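Local coordinates for protein glycine cleavage system transcriptional repressor, putative (Vibrio cholerae, PDB 1U8S) that probably acts as a cytoplasmic transcriptional repressor of the glycine cleavage system, built from two ACT domains and paired as a dimer in the crystal, at residues H90-E95 and A147-G152; D101-L106 and N139-A144; I119-L124 and I143-R148. All blocks are in the same frame, centred on the assembly; numbering follows the deposited sequence.

All three interactions use strand 141-149 of the second ACT sheet, at overlapping points along its length. Interactions 1 and 3 lie about 10 Å apart between centres and grip its C-terminal half from its two neighbours, strands 92-100 and 120-128; they share A147 and R148, and each contains a classic beta bulge. Both are held by backbone hydrogen bonds, with mainly apolar side chains on the helix-covered face and mainly polar ones on the other. Interaction 2, about 25 Å from interaction 1 between centres, has no hydrogen bond between its segments: a loop rests on F141 and I143 through carbon contacts, buried toward the helix and exposed at D101 and N139.

Interaction 1: residues H90-E95 and A147-G152; sequences HAYTVE and ARVDSG
The carbonyl oxygen of Y92 is gripped from opposite faces of its plane. V149 N donates to Y92 O at 3.1 Å on one face, while H90 ND1, within the same segment as Y92, reaches that oxygen on the other. The second bond, from above the carbonyl plane, helps to fix the rotation of the imidazole. With chi1 at 84°, H90 CG sits between its own backbone N and carbonyl carbon, which lays the ring over the side chain of R148. There R148 CD stands above the centre of the H90 ring, 3.5 Å from its centroid, in a CH-pi contact. The extended arginine then carries its guanidinium beneath the ring's NE2 rim, the two planes only 9° apart.

The backbones form an antiparallel pair in which Y92 faces V149 and V94 faces A147. V94 N gives a short bond to A147 O, 2.6 Å, and A147 N returns one to V94 O at 2.8 Å. At the far end V149 O receives Y92 N at 3.0 Å and, weakly, A91 N, so two residues face one: a classic beta bulge where the strand begins. On the face away from H90 and R148, V149 CG2 packs on Y92 CB at 3.6 Å and V94 CG2 on A147 CB at 3.7 Å. L155 and L158 of helix 155-168 cover V149 there; L158 also touches V94 and L155 touches Y92. T93 shares backbone hydrogen bonds with I178 of strand 172-179.

The pairing joins the two central strands of the ACT sheet, largely apolar toward the helix and polar on the reverse, where T93 and R148 lie. With the R148 guanidinium against its NE2 side and R38 of the same chain near that arginine, the H90 imidazole might prefer its neutral form.

Interaction 2: residues D101-L106 and N139-A144; sequences DDKLGL and NQFHIA
F141, K103 and D101 give up the most surface here, and the first two meet directly. The CB of K103 stands over one face of the F141 ring, 3.5 Å from its centroid and offset toward the CG and CD1 side, where it comes within 3.4 Å of F141 CG. This is a CH-pi contact made by the first carbon of the lysine and not by its charged end. At a chi1 of 79°, K103 CG lies between the backbone N and the carbonyl carbon, and from there the extended chain leaves over the CD1-CE1 rim of the ring, K103 CD being 3.8 Å from F141 CE1; its NZ makes a weak hydrogen bond to T28 O of the second subunit. The ring is brought under the loop by the torsion of F141, whose CG is anti to the backbone N (chi1 -168°).

D101 takes part differently. Its backbone passes beside the strand's beginning, with D101 O 3.7 Å from N139 O, while its CB points away from the partner segment.

A second carbon contact lies farther along the strand, where I143 CD1 meets L106 CG at 4.0 Å and L106 C at 3.9 Å. The loop holds its own shape between these two points, since L106 N donates to K103 O at 3.2 Å and so closes a turn through L104 and G105, the glycine with positive phi.

The loop joins strand 92-100 to helix 107-116, within the first beta-alpha-beta crossover of the second ACT domain, and it lies over F141 and I143 of strand 141-149. T107 of that helix touches both F141 and I143, and F110 adds to the cover of I143. Strand 120-128 contributes A126 beside the same two residues and T128 beside F141.

Interaction 3: residues I119-L124 and I143-R148; sequences IGMASL and IAISAR
A classic beta bulge marks the pairing of strand 120-128, outermost in this chain's second ACT sheet, with antiparallel strand 141-149. A122 and S123 both face S146: A122 N gives an almost straight bond to S146 O (2.7 Å, 175°), S123 N adds a weak one to that oxygen, and S146 N donates back to S123 O at 2.8 Å. The extra residue shifts the register by one, from M121 opposite A147 to L124 opposite I145.

Beyond the bulge, L124 and I145 lie side by side and point the same way, with L124 CG 3.8 Å from I145 CG1. The torsion of L124, CG anti to the backbone N (chi1 -178°), sets its branch alongside. M121 crosses I145 from the other side of the bulge, its SD 4.0 Å from I145 CG2. T111 and F114 of helix 107-116 cover this apolar face. On its side away from strand 141-149, strand 120-128 accepts at L124 O a hydrogen bond from S37 OG of the second subunit. I119 CG2 sits 3.5 Å from R148 O, and one water closes the end, accepting from G120 N at 2.6 Å and donating to R148 O at 2.7 Å.

Interaction 1: residues H90-E95 and A147-G152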
# COMPACT_ATOMS: atom_id res chain seq x y z
N HIS B 90 9.52 12.40 0.03
CA HIS B 90 10.31 11.72 1.05
C HIS B 90 11.73 11.44 0.56
O HIS B 90 11.93 10.96 -0.56
CB HIS B 90 9.60 10.44 1.52
CG HIS B 90 9.83 9.24 0.65
ND1 HIS B 90 10.88 8.37 0.87
CD2 HIS B 90 9.11 8.72 -0.37
CE1 HIS B 90 10.79 7.35 0.02
NE2 HIS B 90 9.72 7.54 -0.74
N ALA B 91 12.70 11.75 1.41
CA ALA B 91 14.10 11.57 1.09
C ALA B 91 14.65 10.24 1.58
O ALA B 91 15.66 9.75 1.08
CB ALA B 91 14.90 12.70 1.70
N TYR B 92 14.00 9.65 2.56
CA TYR B 92 14.48 8.38 3.07
C TYR B 92 13.36 7.48 3.47
O TYR B 92 12.22 7.90 3.67
CB TYR B 92 15.38 8.59 4.28
CG TYR B 92 16.72 9.21 3.98
CD1 TYR B 92 17.85 8.42 3.77
CD2 TYR B 92 16.86 10.59 3.95
CE1 TYR B 92 19.10 9.01 3.55
CE2 TYR B 92 18.10 11.19 3.72
CZ TYR B 92 19.22 10.39 3.53
OH TYR B 92 20.44 11.00 3.35
N THR B 93 13.72 6.21 3.58
CA THR B 93 12.81 5.17 4.00
C THR B 93 13.57 4.56 5.15
O THR B 93 14.69 4.09 4.97
CB THR B 93 12.62 4.07 2.93
OG1 THR B 93 11.73 4.54 1.90
CG2 THR B 93 12.04 2.81 3.56
N VAL B 94 12.98 4.59 6.33
CA VAL B 94 13.65 3.96 7.45
C VAL B 94 12.94 2.64 7.64
O VAL B 94 11.71 2.57 7.62
CB VAL B 94 13.53 4.80 8.76
CG1 VAL B 94 13.82 6.25 8.46
CG2 VAL B 94 12.15 4.65 9.36
N GLU B 95 13.72 1.57 7.77
CA GLU B 95 13.16 0.25 8.00
C GLU B 95 13.54 -0.11 9.43
O GLU B 95 14.71 -0.05 9.80
CB GLU B 95 13.77 -0.77 7.05
CG GLU B 95 13.72 -0.36 5.61
CD GLU B 95 14.32 -1.41 4.70
OE1 GLU B 95 15.32 -2.06 5.10
OE2 GLU B 95 13.81 -1.57 3.58
N ALA B 147 9.03 3.31 7.21
CA ALA B 147 8.52 4.67 7.30
C ALA B 147 9.33 5.61 6.44
O ALA B 147 10.51 5.38 6.18
CB ALA B 147 8.52 5.14 8.74
N ARG B 148 8.70 6.69 6.01
CA ARG B 148 9.35 7.66 5.17
C ARG B 148 9.54 8.98 5.89
O ARG B 148 8.60 9.51 6.49
CB ARG B 148 8.52 7.86 3.91
CG ARG B 148 8.41 6.60 3.06
CD ARG B 148 7.47 6.80 1.90
NE ARG B 148 7.40 5.63 1.03
CZ ARG B 148 6.55 5.52 0.00
NH1 ARG B 148 5.71 6.51 -0.28
NH2 ARG B 148 6.55 4.42 -0.73
N VAL B 149 10.77 9.49 5.85
CA VAL B 149 11.09 10.77 6.47
C VAL B 149 11.60 11.71 5.38
O VAL B 149 12.22 11.27 4.41
CB VAL B 149 12.16 10.62 7.53
CG1 VAL B 149 11.71 9.60 8.55
CG2 VAL B 149 13.47 10.21 6.89
N ASP B 150 11.34 13.00 5.54
CA ASP B 150 11.80 13.95 4.56
C ASP B 150 13.24 14.36 4.83
O ASP B 150 13.89 13.80 5.72
CB ASP B 150 10.88 15.18 4.54
CG ASP B 150 10.71 15.80 5.90
OD1 ASP B 150 9.61 16.31 6.18
OD2 ASP B 150 11.67 15.78 6.70
N SER B 151 13.75 15.31 4.06
CA SER B 151 15.12 15.79 4.20
C SER B 151 15.35 16.57 5.50
O SER B 151 16.48 16.64 6.00
CB SER B 151 15.46 16.68 3.00
OG SER B 151 14.49 17.70 2.86
N GLY B 152 14.29 17.15 6.04
CA GLY B 152 14.40 17.92 7.27
C GLY B 152 14.49 17.10 8.53
O GLY B 152 14.42 17.64 9.64

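Interaction 2: residues D101-L106 and N139-A144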
# COMPACT_ATOMS: atom_id res chain seq x y z
N ASP B 101 10.36 -11.10 23.36
CA ASP B 101 9.84 -12.39 23.75
C ASP B 101 8.41 -12.17 24.23
O ASP B 101 7.61 -13.09 24.27
CB ASP B 101 10.66 -12.99 24.88
CG ASP B 101 10.62 -12.15 26.13
OD1 ASP B 101 11.15 -11.02 26.10
OD2 ASP B 101 10.06 -12.62 27.14
N ASP B 102 8.11 -10.92 24.59
CA ASP B 102 6.78 -10.52 25.06
C ASP B 102 6.15 -9.68 23.97
O ASP B 102 6.79 -8.77 23.45
CB ASP B 102 6.88 -9.66 26.33
CG ASP B 102 6.90 -10.48 27.61
OD1 ASP B 102 7.11 -9.88 28.68
OD2 ASP B 102 6.69 -11.72 27.54
N LYS B 103 4.90 -9.96 23.62
CA LYS B 103 4.27 -9.15 22.58
C LYS B 103 3.29 -8.14 23.16
O LYS B 103 2.82 -7.25 22.46
CB LYS B 103 3.55 -10.05 21.56
CG LYS B 103 2.19 -10.57 22.00
CD LYS B 103 1.40 -11.08 20.79
CE LYS B 103 -0.03 -11.45 21.13
NZ LYS B 103 -0.82 -11.81 19.91
N LEU B 104 3.00 -8.27 24.45
CA LEU B 104 2.06 -7.39 25.14
C LEU B 104 2.17 -5.88 24.86
O LEU B 104 3.06 -5.20 25.37
CB LEU B 104 2.16 -7.63 26.65
CG LEU B 104 0.99 -7.22 27.54
CD1 LEU B 104 -0.26 -8.01 27.15
CD2 LEU B 104 1.34 -7.48 29.01
N GLY B 105 1.24 -5.37 24.05
CA GLY B 105 1.17 -3.96 23.72
C GLY B 105 2.42 -3.28 23.19
O GLY B 105 2.54 -2.06 23.24
N LEU B 106 3.34 -4.09 22.66
CA LEU B 106 4.61 -3.61 22.12
C LEU B 106 4.53 -2.92 20.76
O LEU B 106 5.16 -1.87 20.56
CB LEU B 106 5.57 -4.80 22.03
CG LEU B 106 7.04 -4.47 21.78
CD1 LEU B 106 7.61 -3.80 23.02
CD2 LEU B 106 7.80 -5.76 21.46
N ASN B 139 8.80 -18.80 19.94
CA ASN B 139 8.24 -18.05 21.06
C ASN B 139 8.65 -16.58 21.07
O ASN B 139 8.53 -15.89 22.09
CB ASN B 139 8.65 -18.71 22.39
CG ASN B 139 10.15 -18.92 22.49
OD1 ASN B 139 10.73 -19.67 21.70
ND2 ASN B 139 10.78 -18.25 23.45
N GLN B 140 9.14 -16.09 19.93
CA GLN B 140 9.54 -14.70 19.82
C GLN B 140 8.57 -13.87 18.98
O GLN B 140 7.90 -14.40 18.08
CB GLN B 140 10.95 -14.59 19.24
CG GLN B 140 12.05 -14.58 20.28
CD GLN B 140 13.41 -14.42 19.65
OE1 GLN B 140 13.66 -13.47 18.91
NE2 GLN B 140 14.31 -15.36 19.93
N PHE B 141 8.50 -12.58 19.26
CA PHE B 141 7.62 -11.67 18.54
C PHE B 141 8.47 -10.69 17.72
O PHE B 141 9.34 -10.03 18.29
CB PHE B 141 6.75 -10.91 19.54
CG PHE B 141 5.61 -10.17 18.91
CD1 PHE B 141 4.53 -10.86 18.36
CD2 PHE B 141 5.61 -8.78 18.85
CE1 PHE B 141 3.47 -10.18 17.77
CE2 PHE B 141 4.56 -8.09 18.27
CZ PHE B 141 3.48 -8.80 17.72
N HIS B 142 8.22 -10.60 16.41
CA HIS B 142 8.97 -9.69 15.54
C HIS B 142 8.10 -8.60 14.91
O HIS B 142 7.05 -8.88 14.33
CB HIS B 142 9.67 -10.45 14.39
CG HIS B 142 10.70 -11.45 14.84
ND1 HIS B 142 11.66 -11.95 13.99
CD2 HIS B 142 10.89 -12.06 16.03
CE1 HIS B 142 12.41 -12.82 14.65
NE2 HIS B 142 11.97 -12.91 15.89
N ILE B 143 8.56 -7.36 15.02
CA ILE B 143 7.85 -6.22 14.44
C ILE B 143 8.69 -5.67 13.29
O ILE B 143 9.91 -5.55 13.40
CB ILE B 143 7.63 -5.09 15.51
CG1 ILE B 143 6.73 -5.62 16.64
CG2 ILE B 143 6.99 -3.86 14.87
CD1 ILE B 143 6.49 -4.63 17.79
N ALA B 144 8.05 -5.36 12.17
CA ALA B 144 8.76 -4.79 11.02
C ALA B 144 7.97 -3.59 10.51
O ALA B 144 6.81 -3.72 10.11
CB ALA B 144 8.92 -5.83 9.91

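Interaction 3: residues I119-L124 and I143-R148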
# COMPACT_ATOMS: atom_id res chain seq x y z
N ILE B 119 6.14 11.04 11.71
CA ILE B 119 6.69 10.26 10.61
C ILE B 119 5.59 9.27 10.20
O ILE B 119 5.09 8.51 11.03
CB ILE B 119 7.94 9.49 11.05
CG1 ILE B 119 9.01 10.49 11.49
CG2 ILE B 119 8.45 8.61 9.91
CD1 ILE B 119 10.28 9.86 12.04
N GLY B 120 5.21 9.30 8.93
CA GLY B 120 4.16 8.40 8.46
C GLY B 120 4.72 7.04 8.10
O GLY B 120 5.75 6.96 7.44
N MET B 121 4.06 5.97 8.54
CA MET B 121 4.55 4.65 8.20
C MET B 121 3.94 4.25 6.86
O MET B 121 2.90 4.77 6.48
CB MET B 121 4.13 3.63 9.26
CG MET B 121 4.41 4.04 10.68
SD MET B 121 3.84 2.73 11.81
CE MET B 121 2.04 3.01 11.78
N ALA B 122 4.60 3.33 6.16
CA ALA B 122 4.12 2.85 4.87
C ALA B 122 3.78 1.36 4.97
O ALA B 122 2.96 0.85 4.21
CB ALA B 122 5.15 3.07 3.81
N SER B 123 4.41 0.65 5.90
CA SER B 123 4.12 -0.77 6.05
C SER B 123 4.52 -1.26 7.42
O SER B 123 5.47 -0.77 8.02
CB SER B 123 4.83 -1.61 4.98
OG SER B 123 6.22 -1.71 5.24
N LEU B 124 3.78 -2.26 7.90
CA LEU B 124 4.03 -2.81 9.21
C LEU B 124 3.69 -4.28 9.25
O LEU B 124 2.89 -4.76 8.46
CB LEU B 124 3.20 -2.03 10.24
CG LEU B 124 3.29 -2.36 11.74
CD1 LEU B 124 2.83 -1.17 12.57
CD2 LEU B 124 2.45 -3.59 12.03
N ILE B 143 8.56 -7.36 15.02
CA ILE B 143 7.85 -6.22 14.44
C ILE B 143 8.69 -5.67 13.29
O ILE B 143 9.91 -5.55 13.40
CB ILE B 143 7.63 -5.09 15.51
CG1 ILE B 143 6.73 -5.62 16.64
CG2 ILE B 143 6.99 -3.86 14.87
CD1 ILE B 143 6.49 -4.63 17.79
N ALA B 144 8.05 -5.36 12.17
CA ALA B 144 8.76 -4.79 11.02
C ALA B 144 7.97 -3.59 10.51
O ALA B 144 6.81 -3.72 10.11
CB ALA B 144 8.92 -5.83 9.91
N ILE B 145 8.60 -2.43 10.52
CA ILE B 145 7.96 -1.20 10.09
C ILE B 145 8.78 -0.46 9.04
O ILE B 145 10.01 -0.41 9.12
CB ILE B 145 7.75 -0.23 11.30
CG1 ILE B 145 6.71 -0.81 12.27
CG2 ILE B 145 7.34 1.17 10.80
CD1 ILE B 145 6.71 -0.15 13.64
N SER B 146 8.10 0.12 8.05
CA SER B 146 8.78 0.91 7.02
C SER B 146 8.18 2.29 7.10
O SER B 146 6.95 2.44 7.07
CB SER B 146 8.55 0.32 5.62
OG SER B 146 9.36 -0.83 5.43
N ALA B 147 9.03 3.31 7.21
CA ALA B 147 8.52 4.67 7.30
C ALA B 147 9.33 5.61 6.44
O ALA B 147 10.51 5.38 6.18
CB ALA B 147 8.52 5.14 8.74
N ARG B 148 8.70 6.69 6.01
CA ARG B 148 9.35 7.66 5.17
C ARG B 148 9.54 8.98 5.89
O ARG B 148 8.60 9.51 6.49
CB ARG B 148 8.52 7.86 3.91
CG ARG B 148 8.41 6.60 3.06
CD ARG B 148 7.47 6.80 1.90
NE ARG B 148 7.40 5.63 1.03
CZ ARG B 148 6.55 5.52 0.00
NH1 ARG B 148 5.71 6.51 -0.28
NH2 ARG B 148 6.55 4.42 -0.73
O HOH W 1 6.25 10.67 7.01